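Local structure of uncharacterized protein YGR203W (Saccharomyces cerevisiae, 3FS5) at residues A[96-101]-A[118-123]. The protein acts as a protein phosphatase of the Cdc25-like MPI family, built on the fold of a single-domain rhodanese. Residues are numbered along the deposited sequence; the frame is centred on the assembly and turned at random.
Sequences RGPSAA and LWVLRG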
loop_
_atom_site.group_PDB
_atom_site.type_symbol
_atom_site.label_atom_id
_atom_site.label_comp_id
_atom_site.label_asym_id
_atom_site.label_seq_id
_atom_site.Cartn_x
_atom_site.Cartn_y
_atom_site.Cartn_z
ATOM N N ARG A 96 11.661 -1.357 4.207
ATOM C CA ARG A 96 10.977 -2.364 3.409
ATOM C C ARG A 96 9.834 -1.797 2.577
ATOM O O ARG A 96 9.460 -2.373 1.554
ATOM C CB ARG A 96 10.469 -3.496 4.301
ATOM C CG ARG A 96 11.577 -4.422 4.773
ATOM C CD ARG A 96 11.021 -5.741 5.281
ATOM N NE ARG A 96 12.067 -6.744 5.456
ATOM C CZ ARG A 96 11.832 -8.035 5.669
ATOM N NH1 ARG A 96 12.844 -8.879 5.817
ATOM N NH2 ARG A 96 10.583 -8.485 5.729
ATOM N N GLY A 97 9.287 -0.667 3.014
ATOM C CA GLY A 97 8.206 -0.029 2.281
ATOM C C GLY A 97 8.677 0.385 0.895
ATOM O O GLY A 97 8.139 -0.085 -0.108
ATOM N N PRO A 98 9.666 1.285 0.800
ATOM C CA PRO A 98 10.133 1.681 -0.529
ATOM C C PRO A 98 10.799 0.531 -1.298
ATOM O O PRO A 98 10.763 0.508 -2.526
ATOM C CB PRO A 98 11.080 2.856 -0.238
ATOM C CG PRO A 98 11.465 2.671 1.198
ATOM C CD PRO A 98 10.195 2.190 1.836
ATOM N N SER A 99 11.394 -0.423 -0.583
ATOM C CA SER A 99 12.021 -1.573 -1.241
ATOM C C SER A 99 10.959 -2.420 -1.941
ATOM O O SER A 99 11.196 -2.946 -3.021
ATOM C CB SER A 99 12.783 -2.445 -0.236
ATOM O OG SER A 99 13.877 -1.737 0.305
ATOM N N ALA A 100 9.784 -2.550 -1.330
ATOM C CA ALA A 100 8.715 -3.328 -1.955
ATOM C C ALA A 100 8.260 -2.602 -3.217
ATOM O O ALA A 100 8.024 -3.224 -4.249
ATOM C CB ALA A 100 7.540 -3.494 -0.995
ATOM N N ALA A 101 8.147 -1.281 -3.129
ATOM C CA ALA A 101 7.730 -0.482 -4.275
ATOM C C ALA A 101 8.737 -0.621 -5.416
ATOM O O ALA A 101 8.351 -0.674 -6.577
ATOM C CB ALA A 101 7.591 0.979 -3.873
ATOM N N LEU A 118 3.396 4.821 -7.936
ATOM C CA LEU A 118 3.744 4.115 -6.711
ATOM C C LEU A 118 3.910 5.022 -5.503
ATOM O O LEU A 118 4.604 6.036 -5.571
ATOM C CB LEU A 118 5.027 3.308 -6.928
ATOM C CG LEU A 118 4.987 2.316 -8.092
ATOM C CD1 LEU A 118 6.335 1.611 -8.208
ATOM C CD2 LEU A 118 3.868 1.303 -7.873
ATOM N N TRP A 119 3.271 4.639 -4.400
ATOM C CA TRP A 119 3.347 5.395 -3.156
ATOM C C TRP A 119 3.710 4.522 -1.961
ATOM O O TRP A 119 3.497 3.305 -1.966
ATOM C CB TRP A 119 2.003 6.047 -2.810
ATOM C CG TRP A 119 1.391 6.907 -3.862
ATOM C CD1 TRP A 119 0.703 6.493 -4.966
ATOM C CD2 TRP A 119 1.370 8.334 -3.884
ATOM N NE1 TRP A 119 0.249 7.580 -5.675
ATOM C CE2 TRP A 119 0.647 8.725 -5.033
ATOM C CE3 TRP A 119 1.892 9.325 -3.041
ATOM C CZ2 TRP A 119 0.430 10.066 -5.362
ATOM C CZ3 TRP A 119 1.675 10.659 -3.366
ATOM C CH2 TRP A 119 0.949 11.017 -4.519
ATOM N N VAL A 120 4.246 5.169 -0.933
ATOM C CA VAL A 120 4.569 4.518 0.330
ATOM C C VAL A 120 3.853 5.360 1.388
ATOM O O VAL A 120 3.928 6.592 1.368
ATOM C CB VAL A 120 6.080 4.532 0.639
ATOM C CG1 VAL A 120 6.321 4.006 2.057
ATOM C CG2 VAL A 120 6.831 3.673 -0.372
ATOM N N LEU A 121 3.145 4.699 2.294
ATOM C CA LEU A 121 2.430 5.395 3.354
ATOM C C LEU A 121 3.395 5.714 4.497
ATOM O O LEU A 121 3.876 4.808 5.182
ATOM C CB LEU A 121 1.286 4.517 3.871
ATOM C CG LEU A 121 0.470 5.046 5.052
ATOM C CD1 LEU A 121 -0.271 6.324 4.644
ATOM C CD2 LEU A 121 -0.514 3.978 5.501
ATOM N N ARG A 122 3.678 6.999 4.699
ATOM C CA ARG A 122 4.595 7.406 5.762
ATOM C C ARG A 122 4.100 6.978 7.138
ATOM O O ARG A 122 2.953 7.238 7.503
ATOM C CB ARG A 122 4.799 8.930 5.762
ATOM C CG ARG A 122 5.617 9.484 4.596
ATOM C CD ARG A 122 6.038 10.931 4.876
ATOM N NE ARG A 122 6.754 11.557 3.763
ATOM C CZ ARG A 122 7.986 11.231 3.373
ATOM N NH1 ARG A 122 8.541 11.866 2.350
ATOM N NH2 ARG A 122 8.667 10.279 4.001
ATOM N N GLY A 123 4.966 6.311 7.893
ATOM C CA GLY A 123 4.598 5.900 9.236
ATOM C C GLY A 123 4.063 4.490 9.401
ATOM O O GLY A 123 3.971 4.001 10.523
#
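G97 brings bare backbone over V120 of the strand: their CA atoms lie 6.1 Å apart, and the nearest atoms are G97 C and V120 CG2 at 4.0 Å. With no side chain on G97, the backbone of the first helical turn itself lies against the valine methyls. P98 follows, meeting V120 with both backbone and ring. P98 CA is 3.9 Å from V120 CG2, and P98 CD of the ring reaches V120 CG1 at 4.3 Å. V120 can serve both partners because CG1 is anti to the backbone N (chi1 172°) and CG2 anti to the carbonyl carbon, so the two methyls fork under the G97–P98 corner. One turn on, A101 aims its CB at the strand and only grazes V120 CG2 at 4.5 Å. Its carbonyl end is approached by L118, whose CD1 lies 3.5 Å from A101 O; the leucine chain stretches there with chi2 at 179°. No hydrogen bond joins the segments; V120 packs its methyls on G97, P98 and A101, and L118 lays a methyl on the A101 carbonyl. Helix and strand run nearly antiparallel, at 164°, with axes 8.3 Å apart, as expected for a helix laid on a parallel alpha/beta sheet. In this rhodanese-type core, helix 96-106 forms the beta-alpha-beta crossover from strand 84-88 to strand 116-121. It starts at R96, consistent with the end of the HCX5R loop (H89, C90), which puts this packing directly behind the probable active-site loop. Strand 116-121 runs between 10-12 and 84-88: P98 and V120 also touch Y11 on the first neighbour, A101 and L118 touch F88 on the second. W119 turns away to meet W20 of helix 14-23 edge-to-face, while helix 56-61 lies against R96, S99 and A100.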